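Local atomic coordinates of CytC3 (Streptomyces, PDB entry 3GJA), a protein that is a nonheme iron halogenase of the phytanoyl-CoA dioxygenase-like, cupin-type fold, and probably chlorinates an amino acid-derived substrate using iron and 2-oxoglutarate. Residues Trp41-Ile44 with Arg45-Leu48; Thr275-Gly278 with Asp279-Leu283. All coordinates share one frame; numbering follows the deposited sequence.

Contact 1 (Trp41-Ile44 with Arg45-Leu48)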
loop_
_atom_site.group_PDB
_atom_site.type_symbol
_atom_site.label_atom_id
_atom_site.label_comp_id
_atom_site.label_asym_id
_atom_site.label_seq_id
_atom_site.Cartn_x
_atom_site.Cartn_y
_atom_site.Cartn_z
ATOM N N TRP A 41 3.457 14.854 -7.027
ATOM C CA TRP A 41 2.035 14.865 -6.726
ATOM C C TRP A 41 1.318 15.911 -7.565
ATOM O O TRP A 41 0.157 15.722 -7.936
ATOM C CB TRP A 41 1.818 15.146 -5.238
ATOM C CG TRP A 41 0.389 15.336 -4.838
ATOM C CD1 TRP A 41 -0.103 16.322 -4.032
ATOM C CD2 TRP A 41 -0.735 14.525 -5.211
ATOM N NE1 TRP A 41 -1.462 16.180 -3.879
ATOM C CE2 TRP A 41 -1.879 15.087 -4.592
ATOM C CE3 TRP A 41 -0.890 13.379 -6.006
ATOM C CZ2 TRP A 41 -3.163 14.545 -4.745
ATOM C CZ3 TRP A 41 -2.173 12.835 -6.157
ATOM C CH2 TRP A 41 -3.291 13.423 -5.527
ATOM N N ASN A 42 2.001 17.017 -7.862
ATOM C CA ASN A 42 1.384 18.068 -8.665
ATOM C C ASN A 42 1.047 17.495 -10.037
ATOM O O ASN A 42 0.017 17.816 -10.625
ATOM C CB ASN A 42 2.318 19.282 -8.815
ATOM C CG ASN A 42 2.450 20.092 -7.529
ATOM O OD1 ASN A 42 1.545 20.108 -6.691
ATOM N ND2 ASN A 42 3.574 20.788 -7.380
ATOM N N ILE A 43 1.919 16.639 -10.545
ATOM C CA ILE A 43 1.682 16.031 -11.846
ATOM C C ILE A 43 0.642 14.920 -11.722
ATOM O O ILE A 43 -0.383 14.939 -12.410
ATOM C CB ILE A 43 3.005 15.476 -12.438
ATOM C CG1 ILE A 43 3.981 16.638 -12.670
ATOM C CG2 ILE A 43 2.733 14.748 -13.750
ATOM C CD1 ILE A 43 5.392 16.229 -13.009
ATOM N N ILE A 44 0.906 13.976 -10.822
ATOM C CA ILE A 44 0.028 12.830 -10.580
ATOM C C ILE A 44 -1.442 13.201 -10.399
ATOM O O ILE A 44 -2.332 12.545 -10.947
ATOM C CB ILE A 44 0.477 12.052 -9.313
ATOM C CG1 ILE A 44 1.891 11.508 -9.510
ATOM C CG2 ILE A 44 -0.516 10.926 -8.996
ATOM C CD1 ILE A 44 2.492 10.889 -8.251
ATOM N N ARG A 45 -1.691 14.250 -9.622
ATOM C CA ARG A 45 -3.053 14.690 -9.344
ATOM C C ARG A 45 -3.818 14.946 -10.640
ATOM O O ARG A 45 -4.973 14.537 -10.776
ATOM C CB ARG A 45 -3.019 15.946 -8.463
ATOM C CG ARG A 45 -4.298 16.213 -7.678
ATOM C CD ARG A 45 -5.271 17.087 -8.458
ATOM N NE ARG A 45 -4.651 18.349 -8.861
ATOM C CZ ARG A 45 -5.255 19.263 -9.610
ATOM N NH1 ARG A 45 -6.499 19.063 -10.032
ATOM N NH2 ARG A 45 -4.601 20.357 -9.974
ATOM N N ARG A 46 -3.178 15.608 -11.599
ATOM C CA ARG A 46 -3.833 15.878 -12.872
ATOM C C ARG A 46 -3.979 14.595 -13.675
ATOM O O ARG A 46 -5.012 14.357 -14.295
ATOM C CB ARG A 46 -3.036 16.872 -13.716
ATOM C CG ARG A 46 -2.927 18.273 -13.150
ATOM C CD ARG A 46 -2.550 19.240 -14.270
ATOM N NE ARG A 46 -1.524 18.665 -15.142
ATOM C CZ ARG A 46 -0.243 18.545 -14.807
ATOM N NH1 ARG A 46 0.177 18.969 -13.621
ATOM N NH2 ARG A 46 0.610 17.975 -15.652
ATOM N N GLN A 47 -2.937 13.769 -13.663
ATOM C CA GLN A 47 -2.963 12.529 -14.418
ATOM C C GLN A 47 -4.007 11.526 -13.943
ATOM O O GLN A 47 -4.458 10.687 -14.721
ATOM C CB GLN A 47 -1.569 11.899 -14.429
ATOM C CG GLN A 47 -0.630 12.592 -15.410
ATOM C CD GLN A 47 0.805 12.153 -15.279
ATOM O OE1 GLN A 47 1.632 12.440 -16.147
ATOM N NE2 GLN A 47 1.119 11.462 -14.192
ATOM N N LEU A 48 -4.401 11.606 -12.677
ATOM C CA LEU A 48 -5.422 10.690 -12.180
ATOM C C LEU A 48 -6.724 10.957 -12.944
ATOM O O LEU A 48 -7.502 10.047 -13.191
ATOM C CB LEU A 48 -5.654 10.891 -10.676
ATOM C CG LEU A 48 -4.550 10.468 -9.698
ATOM C CD1 LEU A 48 -4.949 10.879 -8.291
ATOM C CD2 LEU A 48 -4.323 8.956 -9.766
HETATM O O HOH W 1 -1.417 19.876 -9.686
#

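Contact 2 (Thr275-Gly278 with Asp279-Leu283)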
loop_
_atom_site.group_PDB
_atom_site.type_symbol
_atom_site.label_atom_id
_atom_site.label_comp_id
_atom_site.label_asym_id
_atom_site.label_seq_id
_atom_site.Cartn_x
_atom_site.Cartn_y
_atom_site.Cartn_z
ATOM N N THR A 275 -13.243 -12.046 -13.950
ATOM C CA THR A 275 -12.810 -10.728 -14.386
ATOM C C THR A 275 -13.486 -9.750 -13.431
ATOM O O THR A 275 -12.815 -9.080 -12.648
ATOM C CB THR A 275 -13.223 -10.430 -15.843
ATOM O OG1 THR A 275 -14.627 -10.656 -16.011
ATOM C CG2 THR A 275 -12.441 -11.315 -16.799
ATOM N N GLU A 276 -14.815 -9.693 -13.484
ATOM C CA GLU A 276 -15.582 -8.821 -12.601
ATOM C C GLU A 276 -15.485 -9.444 -11.215
ATOM O O GLU A 276 -16.128 -10.454 -10.935
ATOM C CB GLU A 276 -17.040 -8.759 -13.048
ATOM C CG GLU A 276 -17.727 -7.472 -12.658
ATOM C CD GLU A 276 -17.023 -6.258 -13.244
ATOM O OE1 GLU A 276 -16.999 -6.127 -14.489
ATOM O OE2 GLU A 276 -16.486 -5.440 -12.462
ATOM N N TYR A 277 -14.674 -8.835 -10.356
ATOM C CA TYR A 277 -14.429 -9.337 -9.007
ATOM C C TYR A 277 -15.250 -8.654 -7.910
ATOM O O TYR A 277 -15.452 -9.219 -6.834
ATOM C CB TYR A 277 -12.936 -9.193 -8.703
ATOM C CG TYR A 277 -12.483 -9.766 -7.381
ATOM C CD1 TYR A 277 -12.373 -11.147 -7.193
ATOM C CD2 TYR A 277 -12.132 -8.927 -6.322
ATOM C CE1 TYR A 277 -11.924 -11.673 -5.984
ATOM C CE2 TYR A 277 -11.685 -9.443 -5.112
ATOM C CZ TYR A 277 -11.583 -10.815 -4.950
ATOM O OH TYR A 277 -11.139 -11.323 -3.754
ATOM N N GLY A 278 -15.725 -7.442 -8.180
ATOM C CA GLY A 278 -16.496 -6.718 -7.182
ATOM C C GLY A 278 -15.784 -5.449 -6.738
ATOM O O GLY A 278 -14.561 -5.350 -6.839
ATOM N N ASP A 279 -16.549 -4.485 -6.235
ATOM C CA ASP A 279 -16.007 -3.203 -5.786
ATOM C C ASP A 279 -15.346 -2.468 -6.945
ATOM O O ASP A 279 -14.471 -1.630 -6.747
ATOM C CB ASP A 279 -14.996 -3.399 -4.647
ATOM C CG ASP A 279 -15.660 -3.784 -3.339
ATOM O OD1 ASP A 279 -16.630 -3.102 -2.945
ATOM O OD2 ASP A 279 -15.213 -4.756 -2.700
ATOM N N GLY A 280 -15.778 -2.789 -8.159
ATOM C CA GLY A 280 -15.226 -2.144 -9.329
ATOM C C GLY A 280 -13.937 -2.773 -9.814
ATOM O O GLY A 280 -13.335 -2.300 -10.767
ATOM N N ILE A 281 -13.500 -3.839 -9.160
ATOM C CA ILE A 281 -12.278 -4.514 -9.569
ATOM C C ILE A 281 -12.537 -5.460 -10.741
ATOM O O ILE A 281 -13.404 -6.332 -10.666
ATOM C CB ILE A 281 -11.696 -5.373 -8.430
ATOM C CG1 ILE A 281 -11.235 -4.490 -7.276
ATOM C CG2 ILE A 281 -10.536 -6.209 -8.956
ATOM C CD1 ILE A 281 -10.807 -5.288 -6.064
ATOM N N ASN A 282 -11.788 -5.285 -11.820
ATOM C CA ASN A 282 -11.909 -6.173 -12.972
ATOM C C ASN A 282 -10.511 -6.707 -13.240
ATOM O O ASN A 282 -9.638 -5.977 -13.700
ATOM C CB ASN A 282 -12.444 -5.429 -14.193
ATOM C CG ASN A 282 -12.686 -6.356 -15.371
ATOM O OD1 ASN A 282 -13.705 -6.258 -16.051
ATOM N ND2 ASN A 282 -11.746 -7.258 -15.619
ATOM N N LEU A 283 -10.306 -7.986 -12.936
ATOM C CA LEU A 283 -9.007 -8.639 -13.092
ATOM C C LEU A 283 -8.468 -8.807 -14.504
ATOM O O LEU A 283 -7.309 -9.176 -14.673
ATOM C CB LEU A 283 -9.024 -10.007 -12.406
ATOM C CG LEU A 283 -8.846 -10.080 -10.880
ATOM C CD1 LEU A 283 -8.705 -8.692 -10.280
ATOM C CD2 LEU A 283 -10.027 -10.794 -10.271
#

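Contact 1 (Trp41-Ile44 with Arg45-Leu48)
The indole of Trp41 takes the aliphatic root of Arg45 on one face and a leucine methyl at its rim. Arg45 CB stands over the six-membered ring, 3.8 Å from its centroid and only 7° off the normal, a CH-pi contact; Arg45 CG follows at 3.6 Å from Trp41 CZ2. Leu48 CD1 meets Trp41 CZ3 near the ring plane. With its CG anti to the backbone N (chi1 173°), Trp41 lies along the following turn, while Arg45 bends away at chi2 and chi3, its guanidinium at 70° to the indole. A water links that guanidinium loosely to Asn42 O, donating to this carbonyl at 2.7 Å and accepting from Arg45 NH2 at a long 3.2 Å. Ile43 CG2 rests against the amide at the end of the extended Gln47 chain, 3.5 Å from Gln47 OE1. The backbone adds i to i+4 bonds, Arg45 N to Trp41 O at 2.9 Å among them. An alanine in place of Trp41 would probably open a gap under the Arg45 methylenes and leave Tyr252 OH without its NE1 partner. On the inward side of helix 34-49, Trp41 and Leu48 touch Phe105 of strand 98-108, with Ile43 and Ile44 against helix 75-82.

Contact 2 (Thr275-Gly278 with Asp279-Leu283)
Tyr277 CB touches two aliphatic branches of the returning arm, 3.8 Å from Ile281 CG2 and 3.7 Å from Leu283 CD2. Further out, Tyr277 CG and CD1 stay beside that leucine methyl, which approaches the ring obliquely, whereas Tyr277 CD2 has Ile281 CD1 at 3.9 Å, near the ring plane. Toward its tip the side chain finds its company outside the hairpin, among Ala124, Lys129 and Gln131. Tyr277 swings its ring off opposite the amide nitrogen (chi1 -175°), so that the phenol runs alongside Ile281 in the same sense. The backbone explains the pairing: two successive residues, Tyr277 and Gly278, sit opposite the single Ile281, the classic bulge. Tyr277 N donates to Ile281 O at 2.8 Å, Ile281 N returns a 3.0 Å bond to Gly278 O from well above the carbonyl plane, and Leu283 N reaches Thr275 O at 2.8 Å. A type I' turn from Gly278 to Ile281 has Asp279 and Gly280 at its corners, both with positive phi; at Gly278 and Gly280 a CB would press on the preceding carbonyl. Asp279 OD2 accepts from Ala126 N. The hairpin lies as a separate two-strand sheet beside helix 62-65, where Ala63 meets Ile281, while Tyr277 packs edge-to-face with Tyr268.

Both contacts are partly buried, and their centres lie about 18 and 19 Å from the centre of the chain, yet they share no element: their centres are about 25 Å apart and their nearest atoms about 14 Å. Each illustrates how a continuous stretch can gather its side chains largely through local backbone geometry. In contact 1 the helical repeat sorts residues, arginines outward and apolar groups toward the main sheet and helix 75-82. Contact 2 relies on a turn and bulge, with two glycines, and Asp279 also at positive phi, and it belongs to a small hairpin apart from the six-stranded sheet. Charged groups mark the exposed side in both, Arg45 and Arg46 in one and Glu276 in the other.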